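Local coordinates for protein alpha,alpha-trehalose-phosphate synthase (UDP-forming) (Burkholderia vietnamiensis, PDB 5TVG) that belongs to glycosyltransferase family 20, has the two-domain GT-B fold, and holds a uridine-5'-diphosphate molecule in a pocket of its second Rossmann-like domain, at residues Arg124-Leu129 and His148-Leu153; Ala357-Ser362 and Asn375-Glu380. One frame throughout, in Å; residues are numbered along the deposited sequence.

In the fold
Each contact pairs two helices that are consecutive in the chain apart from one strand of a Rossmann-like sheet. Contact 1 belongs to the first such sheet and contact 2 to the second; their centres lie 40 Å apart, on opposite sides of the chain's centre. Contact 1 is partly buried at the periphery and wholly apolar, with leucine and alanine meeting near the ends of both helices. Contact 2 is buried and closer to the middle of the molecule. Its own touch is also mainly apolar, through a phenylalanine and a valine, but the same two helices carry polar sites: helix 376-384 begins at the uridine-5'-diphosphate, and helix 352-361 ends at a magnesium ion.

Contact 1. Residues Arg124-Leu129 and His148-Leu153; sequences RQLAAL and HCLREL
L153 reaches across to A127 and R124 where the C-terminal ends of two helices of the N-terminal Rossmann-like domain of this GT-B protein meet. Helix 109-127 leads into strand 135-139, and helix 146-152 then crosses over to the neighbouring parallel strand 159-162. L153 sits just past the end of its helix, its N held by weak bonds to the carbonyls of C149 and L150. With CG beside the backbone N (chi1 -59°), its CD1 methyl lies 3.9 Å from A127 CB. The same methyl comes within 3.8 Å of R124 CA, so it rests against main chain as much as side chain. Alanine suits position 127, because its short CB points at the partner helix and still lets the backbones approach. R124 offers its backbone N and CA and the base of its side chain; the rest of the side chain leads away from the partner, as fits an exposed arginine. Deeper in, L150 is a buried leucine whose branched end packs between A123 on helix 109-127 and I159 on strand 159-162. L126 starts off to one side, but its end swings back, bringing CD2 to 4.4 Å from L150 CD1.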
ATOM      1  N   ARG A 124      40.609 -10.195 -12.503  1.00 47.37           N
ATOM      2  CA  ARG A 124      41.458 -11.325 -12.863  1.00 44.59           C
ATOM      3  C   ARG A 124      41.384 -11.596 -14.356  1.00 44.31           C
ATOM      4  O   ARG A 124      42.413 -11.796 -15.003  1.00 52.51           O
ATOM      5  CB  ARG A 124      41.027 -12.538 -12.040  1.00 48.34           C
ATOM      6  CG  ARG A 124      41.764 -13.821 -12.280  1.00 52.89           C
ATOM      7  CD  ARG A 124      41.382 -14.794 -11.174  1.00 63.69           C
ATOM      8  NE  ARG A 124      40.038 -15.359 -11.357  1.00 75.22           N
ATOM      9  CZ  ARG A 124      38.949 -15.038 -10.654  1.00 77.36           C
ATOM     10  NH1 ARG A 124      38.999 -14.127  -9.679  1.00 75.97           N
ATOM     11  NH2 ARG A 124      37.798 -15.649 -10.930  1.00 76.54           N
ATOM     12  N   GLN A 125      40.184 -11.504 -14.942  1.00 44.65           N
ATOM     13  CA  GLN A 125      40.045 -11.724 -16.380  1.00 39.39           C
ATOM     14  C   GLN A 125      40.726 -10.621 -17.178  1.00 42.89           C
ATOM     15  O   GLN A 125      41.364 -10.899 -18.200  1.00 44.21           O
ATOM     16  CB  GLN A 125      38.563 -11.822 -16.767  1.00 41.76           C
ATOM     17  CG  GLN A 125      37.782 -13.046 -16.216  1.00 41.88           C
ATOM     18  CD  GLN A 125      38.035 -14.327 -16.981  1.00 50.63           C
ATOM     19  OE1 GLN A 125      38.697 -14.318 -18.019  1.00 53.35           O
ATOM     20  NE2 GLN A 125      37.447 -15.436 -16.509  1.00 53.73           N
ATOM     21  N   LEU A 126      40.629  -9.358 -16.724  1.00 42.02           N
ATOM     22  CA  LEU A 126      41.293  -8.286 -17.469  1.00 38.05           C
ATOM     23  C   LEU A 126      42.812  -8.370 -17.337  1.00 40.19           C
ATOM     24  O   LEU A 126      43.539  -8.070 -18.295  1.00 44.14           O
ATOM     25  CB  LEU A 126      40.795  -6.907 -17.020  1.00 43.76           C
ATOM     26  CG  LEU A 126      41.556  -5.719 -17.647  1.00 38.56           C
ATOM     27  CD1 LEU A 126      41.263  -5.615 -19.156  1.00 33.51           C
ATOM     28  CD2 LEU A 126      41.219  -4.401 -16.957  1.00 35.04           C
ATOM     29  N   ALA A 127      43.315  -8.745 -16.157  1.00 38.06           N
ATOM     30  CA  ALA A 127      44.757  -8.725 -15.948  1.00 35.61           C
ATOM     31  C   ALA A 127      45.479  -9.562 -16.994  1.00 43.62           C
ATOM     32  O   ALA A 127      46.535  -9.158 -17.499  1.00 40.52           O
ATOM     33  CB  ALA A 127      45.097  -9.218 -14.545  1.00 37.54           C
ATOM     34  N   ALA A 128      44.889 -10.693 -17.395  1.00 43.61           N
ATOM     35  CA  ALA A 128      45.525 -11.557 -18.384  1.00 43.95           C
ATOM     36  C   ALA A 128      45.616 -10.920 -19.769  1.00 45.50           C
ATOM     37  O   ALA A 128      46.341 -11.436 -20.620  1.00 45.06           O
ATOM     38  CB  ALA A 128      44.773 -12.893 -18.480  1.00 43.02           C
ATOM     39  N   LEU A 129      44.902  -9.837 -20.024  1.00 46.93           N
ATOM     40  CA  LEU A 129      44.928  -9.179 -21.324  1.00 47.74           C
ATOM     41  C   LEU A 129      45.818  -7.947 -21.362  1.00 46.38           C
ATOM     42  O   LEU A 129      46.040  -7.395 -22.450  1.00 38.86           O
ATOM     43  CB  LEU A 129      43.504  -8.745 -21.714  1.00 48.62           C
ATOM     44  CG  LEU A 129      42.417  -9.807 -21.812  1.00 44.68           C
ATOM     45  CD1 LEU A 129      41.116  -9.109 -22.111  1.00 41.69           C
ATOM     46  CD2 LEU A 129      42.789 -10.819 -22.920  1.00 40.29           C
ATOM     47  N   HIS A 148      41.634  -1.605  -6.822  1.00 33.18           N
ATOM     48  CA  HIS A 148      42.187  -2.336  -5.691  1.00 34.80           C
ATOM     49  C   HIS A 148      42.449  -3.781  -6.061  1.00 37.73           C
ATOM     50  O   HIS A 148      43.510  -4.330  -5.750  1.00 41.73           O
ATOM     51  CB  HIS A 148      41.235  -2.246  -4.497  1.00 33.13           C
ATOM     52  CG  HIS A 148      41.560  -3.212  -3.401  1.00 38.27           C
ATOM     53  ND1 HIS A 148      42.498  -2.948  -2.430  1.00 43.60           N
ATOM     54  CD2 HIS A 148      41.068  -4.445  -3.126  1.00 43.55           C
ATOM     55  CE1 HIS A 148      42.577  -3.979  -1.606  1.00 42.55           C
ATOM     56  NE2 HIS A 148      41.718  -4.900  -2.004  1.00 42.56           N
ATOM     57  N   CYS A 149      41.486  -4.407  -6.742  1.00 32.33           N
ATOM     58  CA  CYS A 149      41.635  -5.803  -7.150  1.00 32.43           C
ATOM     59  C   CYS A 149      42.786  -5.961  -8.131  1.00 35.05           C
ATOM     60  O   CYS A 149      43.542  -6.936  -8.065  1.00 34.17           O
ATOM     61  CB  CYS A 149      40.342  -6.314  -7.783  1.00 32.28           C
ATOM     62  SG  CYS A 149      38.894  -6.327  -6.728  1.00 37.51           S
ATOM     63  N   LEU A 150      42.939  -5.002  -9.045  1.00 37.05           N
ATOM     64  CA  LEU A 150      44.058  -5.053  -9.980  1.00 40.38           C
ATOM     65  C   LEU A 150      45.392  -4.889  -9.255  1.00 45.35           C
ATOM     66  O   LEU A 150      46.363  -5.584  -9.582  1.00 49.27           O
ATOM     67  CB  LEU A 150      43.889  -3.986 -11.073  1.00 35.11           C
ATOM     68  CG  LEU A 150      42.810  -4.198 -12.158  1.00 31.82           C
ATOM     69  CD1 LEU A 150      42.693  -2.971 -13.042  1.00 33.87           C
ATOM     70  CD2 LEU A 150      43.081  -5.471 -13.036  1.00 33.72           C
ATOM     71  N   ARG A 151      45.472  -3.982  -8.268  1.00 37.98           N
ATOM     72  CA  ARG A 151      46.742  -3.833  -7.548  1.00 37.91           C
ATOM     73  C   ARG A 151      47.134  -5.126  -6.850  1.00 44.49           C
ATOM     74  O   ARG A 151      48.318  -5.471  -6.804  1.00 43.22           O
ATOM     75  CB  ARG A 151      46.696  -2.692  -6.531  1.00 37.84           C
ATOM     76  CG  ARG A 151      46.422  -1.327  -7.103  1.00 42.94           C
ATOM     77  CD  ARG A 151      47.496  -0.798  -8.083  1.00 33.67           C
ATOM     78  NE  ARG A 151      47.044   0.542  -8.494  1.00 36.13           N
ATOM     79  CZ  ARG A 151      47.374   1.162  -9.621  1.00 40.47           C
ATOM     80  NH1 ARG A 151      48.194   0.592 -10.503  1.00 32.57           N
ATOM     81  NH2 ARG A 151      46.855   2.360  -9.869  1.00 38.37           N
ATOM     82  N   GLU A 152      46.152  -5.864  -6.307  1.00 48.55           N
ATOM     83  CA  GLU A 152      46.467  -7.118  -5.626  1.00 41.63           C
ATOM     84  C   GLU A 152      46.953  -8.194  -6.573  1.00 37.60           C
ATOM     85  O   GLU A 152      47.535  -9.179  -6.114  1.00 37.40           O
ATOM     86  CB  GLU A 152      45.248  -7.646  -4.874  1.00 42.52           C
ATOM     87  CG  GLU A 152      44.741  -6.645  -3.875  1.00 55.95           C
ATOM     88  CD  GLU A 152      44.732  -7.184  -2.481  1.00 69.34           C
ATOM     89  OE1 GLU A 152      43.667  -7.678  -2.056  1.00 82.00           O
ATOM     90  OE2 GLU A 152      45.793  -7.130  -1.822  1.00 68.51           O
ATOM     91  N   LEU A 153      46.677  -8.058  -7.863  1.00 41.36           N
ATOM     92  CA  LEU A 153      47.222  -8.934  -8.895  1.00 41.49           C
ATOM     93  C   LEU A 153      48.569  -8.445  -9.416  1.00 41.70           C
ATOM     94  O   LEU A 153      49.072  -9.003 -10.390  1.00 44.64           O
ATOM     95  CB  LEU A 153      46.227  -9.040 -10.051  1.00 39.58           C
ATOM     96  CG  LEU A 153      44.846  -9.589  -9.660  1.00 44.09           C
ATOM     97  CD1 LEU A 153      43.876  -9.314 -10.797  1.00 37.95           C
ATOM     98  CD2 LEU A 153      44.874 -11.101  -9.335  1.00 37.58           C
TER

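Contact 2. Residues Ala357-Ser362 and Asn375-Glu380; sequences AFFRMS and NLVAKE. With MG (magnesium ion), chain O; UDP (uridine-5'-diphosphate), chain I.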
ATOM      1  N   ALA A 357      14.745  16.015 -32.216  1.00 30.39           N
ATOM      2  CA  ALA A 357      13.699  16.731 -32.935  1.00 34.51           C
ATOM      3  C   ALA A 357      12.519  17.099 -32.015  1.00 34.52           C
ATOM      4  O   ALA A 357      11.871  18.125 -32.251  1.00 36.88           O
ATOM      5  CB  ALA A 357      13.223  15.920 -34.143  1.00 32.90           C
ATOM      6  N   PHE A 358      12.212  16.275 -30.995  1.00 30.05           N
ATOM      7  CA  PHE A 358      11.169  16.628 -30.016  1.00 37.79           C
ATOM      8  C   PHE A 358      11.575  17.850 -29.189  1.00 35.06           C
ATOM      9  O   PHE A 358      10.768  18.759 -28.982  1.00 38.00           O
ATOM     10  CB  PHE A 358      10.869  15.454 -29.066  1.00 30.51           C
ATOM     11  CG  PHE A 358      10.374  14.206 -29.744  1.00 32.57           C
ATOM     12  CD1 PHE A 358       9.719  14.259 -30.961  1.00 30.35           C
ATOM     13  CD2 PHE A 358      10.587  12.963 -29.149  1.00 34.39           C
ATOM     14  CE1 PHE A 358       9.273  13.097 -31.584  1.00 38.05           C
ATOM     15  CE2 PHE A 358      10.162  11.787 -29.766  1.00 33.47           C
ATOM     16  CZ  PHE A 358       9.496  11.855 -30.993  1.00 34.79           C
ATOM     17  N   PHE A 359      12.818  17.862 -28.679  1.00 33.59           N
ATOM     18  CA  PHE A 359      13.331  18.996 -27.908  1.00 40.63           C
ATOM     19  C   PHE A 359      13.229  20.292 -28.705  1.00 44.24           C
ATOM     20  O   PHE A 359      12.781  21.321 -28.185  1.00 41.51           O
ATOM     21  CB  PHE A 359      14.791  18.755 -27.507  1.00 34.46           C
ATOM     22  CG  PHE A 359      14.983  17.637 -26.515  1.00 36.41           C
ATOM     23  CD1 PHE A 359      13.949  17.249 -25.672  1.00 28.01           C
ATOM     24  CD2 PHE A 359      16.197  16.925 -26.482  1.00 36.86           C
ATOM     25  CE1 PHE A 359      14.120  16.215 -24.768  1.00 31.11           C
ATOM     26  CE2 PHE A 359      16.383  15.897 -25.584  1.00 36.45           C
ATOM     27  CZ  PHE A 359      15.345  15.532 -24.714  1.00 28.88           C
ATOM     28  N   ARG A 360      13.658  20.266 -29.973  1.00 38.82           N
ATOM     29  CA  ARG A 360      13.606  21.471 -30.805  1.00 37.93           C
ATOM     30  C   ARG A 360      12.176  21.989 -30.971  1.00 40.75           C
ATOM     31  O   ARG A 360      11.936  23.201 -30.930  1.00 44.56           O
ATOM     32  CB  ARG A 360      14.208  21.166 -32.163  1.00 32.79           C
ATOM     33  CG  ARG A 360      14.396  22.338 -33.095  1.00 34.51           C
ATOM     34  CD  ARG A 360      15.241  21.844 -34.290  1.00 33.88           C
ATOM     35  NE  ARG A 360      15.641  22.915 -35.189  1.00 39.68           N
ATOM     36  CZ  ARG A 360      16.815  23.534 -35.143  1.00 37.40           C
ATOM     37  NH1 ARG A 360      17.721  23.185 -34.225  1.00 37.22           N
ATOM     38  NH2 ARG A 360      17.082  24.500 -36.017  1.00 33.81           N
ATOM     39  N   MET A 361      11.224  21.082 -31.201  1.00 33.22           N
ATOM     40  CA  MET A 361       9.837  21.486 -31.413  1.00 39.16           C
ATOM     41  C   MET A 361       9.260  22.144 -30.174  1.00 30.66           C
ATOM     42  O   MET A 361       8.428  23.041 -30.295  1.00 38.12           O
ATOM     43  CB  MET A 361       8.979  20.279 -31.835  1.00 37.04           C
ATOM     44  CG  MET A 361       7.531  20.625 -32.267  1.00 47.22           C
ATOM     45  SD  MET A 361       6.516  19.104 -32.408  1.00 49.50           S
ATOM     46  CE  MET A 361       7.848  17.958 -32.737  1.00 33.34           C
ATOM     47  N   SER A 362       9.705  21.731 -28.986  1.00 30.05           N
ATOM     48  CA  SER A 362       9.116  22.179 -27.734  1.00 29.75           C
ATOM     49  C   SER A 362       9.482  23.620 -27.404  1.00 40.50           C
ATOM     50  O   SER A 362      10.455  24.188 -27.917  1.00 40.85           O
ATOM     51  CB  SER A 362       9.567  21.308 -26.569  1.00 29.15           C
ATOM     52  OG  SER A 362      10.964  21.448 -26.395  1.00 30.32           O
ATOM     53  N   ASN A 375      23.264  15.090 -15.786  1.00 26.76           N
ATOM     54  CA  ASN A 375      22.066  15.162 -16.628  1.00 26.64           C
ATOM     55  C   ASN A 375      22.385  15.738 -18.011  1.00 36.86           C
ATOM     56  O   ASN A 375      22.451  16.966 -18.192  1.00 32.34           O
ATOM     57  CB  ASN A 375      20.912  15.977 -15.998  1.00 26.53           C
ATOM     58  CG  ASN A 375      19.585  15.725 -16.722  1.00 27.89           C
ATOM     59  OD1 ASN A 375      19.424  16.076 -17.905  1.00 26.53           O
ATOM     60  ND2 ASN A 375      18.642  15.079 -16.028  1.00 26.39           N
ATOM     61  N   LEU A 376      22.578  14.854 -18.996  1.00 37.76           N
ATOM     62  CA  LEU A 376      22.921  15.250 -20.365  1.00 30.61           C
ATOM     63  C   LEU A 376      21.703  15.652 -21.182  1.00 29.66           C
ATOM     64  O   LEU A 376      21.835  16.427 -22.147  1.00 34.90           O
ATOM     65  CB  LEU A 376      23.660  14.102 -21.080  1.00 27.24           C
ATOM     66  CG  LEU A 376      25.021  13.728 -20.511  1.00 32.07           C
ATOM     67  CD1 LEU A 376      25.624  12.498 -21.256  1.00 27.62           C
ATOM     68  CD2 LEU A 376      25.949  14.981 -20.567  1.00 36.41           C
ATOM     69  N   VAL A 377      20.524  15.123 -20.832  1.00 30.12           N
ATOM     70  CA  VAL A 377      19.275  15.593 -21.444  1.00 26.94           C
ATOM     71  C   VAL A 377      19.184  17.116 -21.370  1.00 26.96           C
ATOM     72  O   VAL A 377      18.826  17.783 -22.350  1.00 29.73           O
ATOM     73  CB  VAL A 377      18.060  14.924 -20.768  1.00 31.61           C
ATOM     74  CG1 VAL A 377      16.725  15.676 -21.102  1.00 26.84           C
ATOM     75  CG2 VAL A 377      17.961  13.430 -21.172  1.00 26.90           C
ATOM     76  N   ALA A 378      19.542  17.695 -20.225  1.00 30.49           N
ATOM     77  CA  ALA A 378      19.507  19.158 -20.092  1.00 32.15           C
ATOM     78  C   ALA A 378      20.407  19.822 -21.137  1.00 28.48           C
ATOM     79  O   ALA A 378      19.994  20.769 -21.822  1.00 29.84           O
ATOM     80  CB  ALA A 378      19.911  19.565 -18.670  1.00 26.84           C
ATOM     81  N   LYS A 379      21.616  19.287 -21.325  1.00 31.33           N
ATOM     82  CA  LYS A 379      22.527  19.856 -22.321  1.00 30.73           C
ATOM     83  C   LYS A 379      22.029  19.571 -23.731  1.00 31.46           C
ATOM     84  O   LYS A 379      22.038  20.465 -24.595  1.00 28.28           O
ATOM     85  CB  LYS A 379      23.938  19.288 -22.122  1.00 27.64           C
ATOM     86  CG  LYS A 379      24.494  19.551 -20.726  1.00 30.86           C
ATOM     87  CD  LYS A 379      26.007  19.261 -20.607  1.00 33.05           C
ATOM     88  CE  LYS A 379      26.547  19.750 -19.232  1.00 27.68           C
ATOM     89  NZ  LYS A 379      28.019  19.621 -19.211  1.00 33.21           N
ATOM     90  N   GLU A 380      21.514  18.347 -23.949  1.00 29.73           N
ATOM     91  CA  GLU A 380      20.966  17.965 -25.249  1.00 28.15           C
ATOM     92  C   GLU A 380      19.785  18.829 -25.598  1.00 28.04           C
ATOM     93  O   GLU A 380      19.601  19.208 -26.763  1.00 32.28           O
ATOM     94  CB  GLU A 380      20.551  16.478 -25.258  1.00 27.84           C
ATOM     95  CG  GLU A 380      21.736  15.494 -25.174  1.00 27.88           C
ATOM     96  CD  GLU A 380      21.279  14.063 -24.852  1.00 36.41           C
ATOM     97  OE1 GLU A 380      22.126  13.167 -24.840  1.00 35.55           O
ATOM     98  OE2 GLU A 380      20.076  13.839 -24.560  1.00 33.13           O
TER
HETATM   99 MG    MG O 507      12.175  24.556 -29.358  1.00 38.55          MG
HETATM  100  N1  UDP I 501      18.142   8.643 -23.753  1.00 39.26           N
HETATM  101  C2  UDP I 501      17.787   8.111 -24.979  1.00 44.63           C
HETATM  102  N3  UDP I 501      16.522   7.586 -25.045  1.00 57.29           N
HETATM  103  C4  UDP I 501      15.589   7.532 -24.029  1.00 59.60           C
HETATM  104  C5  UDP I 501      16.031   8.099 -22.776  1.00 38.70           C
HETATM  105  C6  UDP I 501      17.275   8.614 -22.681  1.00 42.17           C
HETATM  106  O2  UDP I 501      18.528   8.126 -25.948  1.00 54.26           O
HETATM  107  O4  UDP I 501      14.479   7.002 -24.245  1.00 66.84           O
HETATM  108  C1' UDP I 501      19.504   9.212 -23.634  1.00 39.46           C
HETATM  109  C2' UDP I 501      19.600  10.737 -23.553  1.00 36.95           C
HETATM  110  O2' UDP I 501      19.716  11.240 -24.871  1.00 34.49           O
HETATM  111  C3' UDP I 501      20.929  10.911 -22.824  1.00 37.14           C
HETATM  112  C4' UDP I 501      20.929   9.735 -21.857  1.00 39.38           C
HETATM  113  O4' UDP I 501      20.103   8.717 -22.459  1.00 31.68           O
HETATM  114  O3' UDP I 501      22.080  10.937 -23.661  1.00 33.81           O
HETATM  115  C5' UDP I 501      20.316  10.091 -20.533  1.00 52.28           C
HETATM  116  O5' UDP I 501      21.440  10.445 -19.731  1.00 47.06           O
HETATM  117  PA  UDP I 501      21.321  11.495 -18.578  1.00 29.89           P
HETATM  118  O1A UDP I 501      22.716  11.907 -18.258  1.00 31.57           O
HETATM  119  O2A UDP I 501      20.328  12.593 -18.924  1.00 36.39           O
HETATM  120  O3A UDP I 501      20.710  10.673 -17.354  1.00 36.62           O
HETATM  121  PB  UDP I 501      20.929   9.133 -17.032  1.00 29.93           P
HETATM  122  O1B UDP I 501      22.388   8.871 -17.421  1.00 38.67           O
HETATM  123  O2B UDP I 501      20.944   9.079 -15.512  1.00 26.55           O
HETATM  124  O3B UDP I 501      19.903   8.274 -17.685  1.00 31.09           O
HETATM  125  O   HOH W   1      11.209  26.918 -29.494  1.00 37.18           O
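F359 and V377 cross at about a right angle, CZ of the ring lying 3.9 Å from V377 CG1 in the C-terminal, nucleotide-binding domain of this GT-B protein. The ring also approaches the backbone of E380, with F359 CD2 4.1 Å from E380 O, a position oblique to the ring. A large flat residue suits this site, since one ring bridges a full turn of the opposite helix. The two methyls of V377 face different neighbours: with CG1 anti to the backbone N (chi1 164°), that methyl meets F359 while CG2 turns to the nucleotide, 3.4 Å from UDP O2A and close to the ribose C2'.

The start of helix 376-384 grips the alpha phosphate. L376 N donates to UDP O1A at 3.0 Å, and V377 N to UDP O2A at 3.2 Å, both nearly straight; the helix N-terminus probably adds favourable electrostatics. One turn on, the extended E380 side chain clasps the ribose with both carboxylate oxygens, OE1 taking UDP O3' at 2.5 Å and OE2 taking UDP O2' at 2.6 Å. R352 forms a salt bridge with E380 OE1 and probably helps to hold the carboxylate in place.

N375, itself a pocket residue, is the N-cap of the helix: its OD1 accepts from A378 N at 2.8 Å in the carbonyl plane, and its ND2 is tied to D372. At the end of the other helix, the carbonyl oxygens of R360 and S362 bind magnesium together with Q385 and a water. S362 OG donates to F359 O, which also accepts from Q385 NE2.

Helices 352-361 and 376-384 flank strand 364-367 in sequence; V377 and A378 pack on its V367, F359 touches V271 of the adjacent parallel strand 266-271, and F358 packs against V255 of helix 253-262.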